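Local coordinates for protein glutamine synthetase (Streptomyces coelicolor, PDB 4BAX) that belongs to the glutamine synthetase family, pairing a beta-grasp domain with a glutamine synthetase catalytic domain in an assembly of ten chains, at residues Q137-G151 and G171-F183. Residues are numbered along the deposited sequence; the frame is centred on the assembly and turned at random.
Sequences QGGYYCGVGSDEIFG and GINAEVMPGQWEF
Pro178 lies over one face of the Tyr140 ring, its CD 3.9 Å from the ring centroid and 26° off the normal, a CH-pi contact. The proline's CB also meets Phe150 CE1, so the pyrrolidine touches two aromatic side chains that lie on adjacent sides of it, not opposite ones. Close by, the Val176 methyls divide their partners: CG2 approaches Tyr141 CD1 at 3.7 Å, while CG1, anti to the backbone N (chi1 174°), packs against the amide end of Gln137. At its edge the Tyr141 ring meets Glu175 OE2, the carboxylate plane turned 67° from that of the ring. Two hydrogen bonds join the segments directly. Cys142 N donates to Ala174 O at 2.9 Å from above the carbonyl plane, and Asn173 ND2 reaches the same oxygen from the opposite face. Trp181 NE1 donates to Phe150 O (2.9 Å), which lies almost in the indole plane, and Ile149 CG2 abuts the indole edge at CZ2.

The arrangement is a beta hairpin of the catalytic domain, strands 169-174 and 180-188, whose connection carries a type II turn from Met177 to Gln180 and is wrapped by the long loop leading into helix 152-164. A second type II turn, Tyr140 to Gly143, presents Cys142 N to the hairpin. Water 1 links the loop to the hairpin connection, donating to Val176 O (2.8 Å) and accepting from Gly138 N and, weakly, from Tyr141 N. Farther out, Asn227 N holds Gln137 OE1 and Ala135 O pairs with Tyr140 OH, while Arg21 of a neighbouring subunit bonds the carbonyls of Gly138 and Tyr141 through NH1.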
loop_
_atom_site.group_PDB
_atom_site.type_symbol
_atom_site.label_atom_id
_atom_site.label_comp_id
_atom_site.label_asym_id
_atom_site.label_seq_id
_atom_site.Cartn_x
_atom_site.Cartn_y
_atom_site.Cartn_z
ATOM N N GLN A 137 19.802 -18.374 17.380
ATOM C CA GLN A 137 19.646 -19.773 17.026
ATOM C C GLN A 137 19.368 -20.629 18.264
ATOM O O GLN A 137 19.748 -20.236 19.387
ATOM C CB GLN A 137 20.870 -20.268 16.262
ATOM C CG GLN A 137 20.949 -19.643 14.885
ATOM C CD GLN A 137 22.276 -19.886 14.219
ATOM O OE1 GLN A 137 22.421 -19.705 13.004
ATOM N NE2 GLN A 137 23.263 -20.302 15.012
ATOM N N GLY A 138 18.673 -21.756 18.055
ATOM C CA GLY A 138 18.341 -22.693 19.114
ATOM C C GLY A 138 17.042 -23.439 18.867
ATOM O O GLY A 138 16.996 -24.662 19.036
ATOM N N GLY A 139 16.013 -22.727 18.408
ATOM C CA GLY A 139 14.720 -23.327 18.140
ATOM C C GLY A 139 14.435 -23.699 16.690
ATOM O O GLY A 139 13.387 -24.277 16.420
ATOM N N TYR A 140 15.304 -23.310 15.759
ATOM C CA TYR A 140 15.120 -23.644 14.331
ATOM C C TYR A 140 15.434 -25.097 13.936
ATOM O O TYR A 140 14.771 -25.697 13.094
ATOM C CB TYR A 140 15.837 -22.641 13.409
ATOM C CG TYR A 140 15.636 -21.214 13.867
ATOM C CD1 TYR A 140 14.395 -20.588 13.739
ATOM C CD2 TYR A 140 16.681 -20.494 14.446
ATOM C CE1 TYR A 140 14.205 -19.278 14.201
ATOM C CE2 TYR A 140 16.503 -19.194 14.902
ATOM C CZ TYR A 140 15.270 -18.581 14.775
ATOM O OH TYR A 140 15.132 -17.278 15.241
ATOM N N TYR A 141 16.437 -25.669 14.577
ATOM C CA TYR A 141 16.992 -26.937 14.136
ATOM C C TYR A 141 16.029 -28.101 14.427
ATOM O O TYR A 141 15.671 -28.347 15.590
ATOM C CB TYR A 141 18.329 -27.135 14.844
ATOM C CG TYR A 141 18.968 -28.486 14.715
ATOM C CD1 TYR A 141 19.750 -28.802 13.608
ATOM C CD2 TYR A 141 18.822 -29.434 15.703
ATOM C CE1 TYR A 141 20.364 -30.044 13.490
ATOM C CE2 TYR A 141 19.433 -30.677 15.597
ATOM C CZ TYR A 141 20.205 -30.976 14.490
ATOM O OH TYR A 141 20.806 -32.212 14.392
ATOM N N CYS A 142 15.620 -28.800 13.359
ATOM C CA CYS A 142 14.644 -29.891 13.465
ATOM C C CYS A 142 13.353 -29.365 14.102
ATOM O O CYS A 142 12.644 -30.112 14.796
ATOM C CB CYS A 142 15.197 -31.090 14.256
ATOM S SG CYS A 142 16.543 -32.003 13.480
ATOM N N GLY A 143 13.046 -28.092 13.846
ATOM C CA GLY A 143 11.927 -27.416 14.482
ATOM C C GLY A 143 10.545 -27.676 13.895
ATOM O O GLY A 143 10.370 -28.417 12.921
ATOM N N VAL A 144 9.541 -27.090 14.527
ATOM C CA VAL A 144 8.190 -27.155 14.018
ATOM C C VAL A 144 7.480 -25.830 14.375
ATOM O O VAL A 144 7.842 -25.187 15.356
ATOM C CB VAL A 144 7.442 -28.392 14.588
ATOM C CG1 VAL A 144 7.226 -28.271 16.128
ATOM C CG2 VAL A 144 6.140 -28.616 13.853
ATOM N N GLY A 145 6.532 -25.387 13.549
ATOM C CA GLY A 145 5.803 -24.154 13.815
ATOM C C GLY A 145 6.256 -23.007 12.938
ATOM O O GLY A 145 7.438 -22.919 12.582
ATOM N N SER A 146 5.326 -22.098 12.638
ATOM C CA SER A 146 5.560 -20.976 11.716
ATOM C C SER A 146 6.647 -20.007 12.161
ATOM O O SER A 146 7.297 -19.384 11.317
ATOM C CB SER A 146 4.266 -20.195 11.491
ATOM O OG SER A 146 3.381 -20.896 10.646
ATOM N N ASP A 147 6.816 -19.881 13.479
ATOM C CA ASP A 147 7.836 -19.020 14.101
ATOM C C ASP A 147 9.281 -19.434 13.806
ATOM O O ASP A 147 10.180 -18.585 13.723
ATOM C CB ASP A 147 7.630 -18.989 15.622
ATOM C CG ASP A 147 6.401 -18.188 16.034
ATOM O OD1 ASP A 147 5.844 -17.483 15.168
ATOM O OD2 ASP A 147 5.960 -18.314 17.206
ATOM N N GLU A 148 9.501 -20.744 13.691
ATOM C CA GLU A 148 10.849 -21.283 13.536
ATOM C C GLU A 148 11.106 -22.049 12.225
ATOM O O GLU A 148 12.235 -22.465 11.951
ATOM C CB GLU A 148 11.212 -22.133 14.759
ATOM C CG GLU A 148 11.522 -21.270 15.969
ATOM C CD GLU A 148 11.027 -21.860 17.286
ATOM O OE1 GLU A 148 10.083 -22.690 17.273
ATOM O OE2 GLU A 148 11.573 -21.458 18.342
ATOM N N ILE A 149 10.067 -22.255 11.425
ATOM C CA ILE A 149 10.239 -23.039 10.214
ATOM C C ILE A 149 9.876 -22.234 8.970
ATOM O O ILE A 149 8.778 -21.678 8.883
ATOM C CB ILE A 149 9.448 -24.369 10.269
ATOM C CG1 ILE A 149 9.981 -25.265 11.413
ATOM C CG2 ILE A 149 9.467 -25.054 8.909
ATOM C CD1 ILE A 149 11.445 -25.729 11.274
ATOM N N PHE A 150 10.802 -22.147 8.017
ATOM C CA PHE A 150 10.563 -21.374 6.801
ATOM C C PHE A 150 10.915 -22.170 5.562
ATOM O O PHE A 150 12.045 -22.653 5.433
ATOM C CB PHE A 150 11.346 -20.047 6.823
ATOM C CG PHE A 150 11.252 -19.308 8.131
ATOM C CD1 PHE A 150 12.070 -19.638 9.198
ATOM C CD2 PHE A 150 10.314 -18.283 8.293
ATOM C CE1 PHE A 150 11.969 -18.969 10.405
ATOM C CE2 PHE A 150 10.203 -17.599 9.497
ATOM C CZ PHE A 150 11.041 -17.948 10.557
ATOM N N GLY A 151 9.943 -22.295 4.656
ATOM C CA GLY A 151 10.176 -22.973 3.387
ATOM C C GLY A 151 9.864 -24.455 3.303
ATOM O O GLY A 151 10.267 -25.095 2.339
ATOM N N GLY A 171 17.486 -38.922 3.803
ATOM C CA GLY A 171 16.770 -38.070 4.736
ATOM C C GLY A 171 16.844 -36.596 4.401
ATOM O O GLY A 171 17.615 -36.171 3.526
ATOM N N ILE A 172 15.998 -35.826 5.077
ATOM C CA ILE A 172 16.060 -34.377 5.049
ATOM C C ILE A 172 15.795 -33.883 6.467
ATOM O O ILE A 172 15.133 -34.574 7.261
ATOM C CB ILE A 172 15.011 -33.746 4.070
ATOM C CG1 ILE A 172 13.591 -34.161 4.461
ATOM C CG2 ILE A 172 15.261 -34.166 2.627
ATOM C CD1 ILE A 172 12.563 -33.091 4.202
ATOM N N ASN A 173 16.325 -32.710 6.794
ATOM C CA ASN A 173 16.004 -32.050 8.050
ATOM C C ASN A 173 16.174 -30.526 7.992
ATOM O O ASN A 173 16.899 -29.996 7.132
ATOM C CB ASN A 173 16.812 -32.644 9.204
ATOM C CG ASN A 173 18.298 -32.366 9.084
ATOM O OD1 ASN A 173 19.042 -33.091 8.397
ATOM N ND2 ASN A 173 18.737 -31.292 9.725
ATOM N N ALA A 174 15.512 -29.832 8.921
ATOM C CA ALA A 174 15.680 -28.390 9.073
ATOM C C ALA A 174 16.958 -28.117 9.875
ATOM O O ALA A 174 17.204 -28.776 10.902
ATOM C CB ALA A 174 14.460 -27.788 9.782
ATOM N N GLU A 175 17.770 -27.153 9.421
ATOM C CA GLU A 175 19.060 -26.884 10.065
ATOM C C GLU A 175 19.037 -25.764 11.109
ATOM O O GLU A 175 17.985 -25.201 11.403
ATOM C CB GLU A 175 20.159 -26.649 9.032
ATOM C CG GLU A 175 20.925 -27.923 8.651
ATOM C CD GLU A 175 21.699 -28.526 9.839
ATOM O OE1 GLU A 175 22.298 -27.747 10.620
ATOM O OE2 GLU A 175 21.754 -29.779 9.963
ATOM N N VAL A 176 20.205 -25.480 11.680
ATOM C CA VAL A 176 20.357 -24.560 12.807
ATOM C C VAL A 176 19.953 -23.105 12.495
ATOM O O VAL A 176 19.313 -22.444 13.306
ATOM C CB VAL A 176 21.813 -24.602 13.358
ATOM C CG1 VAL A 176 22.016 -23.520 14.446
ATOM C CG2 VAL A 176 22.142 -25.995 13.893
ATOM N N MET A 177 20.326 -22.620 11.316
ATOM C CA MET A 177 19.916 -21.302 10.853
ATOM C C MET A 177 18.496 -21.308 10.283
ATOM O O MET A 177 18.082 -22.255 9.615
ATOM C CB MET A 177 20.902 -20.796 9.806
ATOM C CG MET A 177 20.740 -19.309 9.510
ATOM S SD MET A 177 21.777 -18.758 8.145
ATOM C CE MET A 177 20.765 -17.493 7.416
ATOM N N PRO A 178 17.729 -20.242 10.556
ATOM C CA PRO A 178 16.379 -20.181 9.988
ATOM C C PRO A 178 16.369 -20.169 8.465
ATOM O O PRO A 178 17.094 -19.380 7.854
ATOM C CB PRO A 178 15.832 -18.849 10.536
ATOM C CG PRO A 178 17.011 -18.101 11.041
ATOM C CD PRO A 178 17.987 -19.127 11.484
ATOM N N GLY A 179 15.519 -21.008 7.876
ATOM C CA GLY A 179 15.463 -21.162 6.440
ATOM C C GLY A 179 16.605 -21.991 5.897
ATOM O O GLY A 179 16.779 -22.060 4.670
ATOM N N GLN A 180 17.363 -22.629 6.795
ATOM C CA GLN A 180 18.455 -23.508 6.396
ATOM C C GLN A 180 18.016 -24.944 6.535
ATOM O O GLN A 180 17.412 -25.338 7.543
ATOM C CB GLN A 180 19.699 -23.248 7.247
ATOM C CG GLN A 180 21.026 -23.689 6.622
ATOM C CD GLN A 180 22.234 -23.262 7.444
ATOM O OE1 GLN A 180 22.458 -23.745 8.562
ATOM N NE2 GLN A 180 23.024 -22.346 6.889
ATOM N N TRP A 181 18.360 -25.724 5.510
ATOM C CA TRP A 181 17.893 -27.094 5.397
ATOM C C TRP A 181 19.002 -28.016 4.916
ATOM O O TRP A 181 20.046 -27.560 4.410
ATOM C CB TRP A 181 16.710 -27.165 4.429
ATOM C CG TRP A 181 15.476 -26.460 4.899
ATOM C CD1 TRP A 181 15.186 -25.138 4.743
ATOM C CD2 TRP A 181 14.371 -27.032 5.603
ATOM N NE1 TRP A 181 13.963 -24.850 5.299
ATOM C CE2 TRP A 181 13.441 -25.998 5.831
ATOM C CE3 TRP A 181 14.069 -28.319 6.054
ATOM C CZ2 TRP A 181 12.236 -26.212 6.492
ATOM C CZ3 TRP A 181 12.863 -28.526 6.712
ATOM C CH2 TRP A 181 11.964 -27.480 6.918
ATOM N N GLU A 182 18.749 -29.315 5.079
ATOM C CA GLU A 182 19.669 -30.350 4.635
ATOM C C GLU A 182 18.940 -31.533 4.024
ATOM O O GLU A 182 17.838 -31.877 4.451
ATOM C CB GLU A 182 20.518 -30.828 5.805
ATOM C CG GLU A 182 21.645 -31.761 5.434
ATOM C CD GLU A 182 22.289 -32.388 6.668
ATOM O OE1 GLU A 182 23.004 -31.648 7.403
ATOM O OE2 GLU A 182 22.077 -33.601 6.916
ATOM N N PHE A 183 19.549 -32.125 3.000
ATOM C CA PHE A 183 19.148 -33.439 2.497
ATOM C C PHE A 183 20.387 -34.320 2.340
ATOM O O PHE A 183 21.473 -33.824 2.051
ATOM C CB PHE A 183 18.306 -33.343 1.206
ATOM C CG PHE A 183 19.075 -32.844 -0.000
ATOM C CD1 PHE A 183 19.827 -33.710 -0.783
ATOM C CD2 PHE A 183 19.063 -31.501 -0.340
ATOM C CE1 PHE A 183 20.546 -33.243 -1.893
ATOM C CE2 PHE A 183 19.778 -31.041 -1.442
ATOM C CZ PHE A 183 20.515 -31.920 -2.219
HETATM O O HOH W 1 18.537 -23.755 15.673
HETATM O O HOH W 2 14.612 -23.395 9.756
#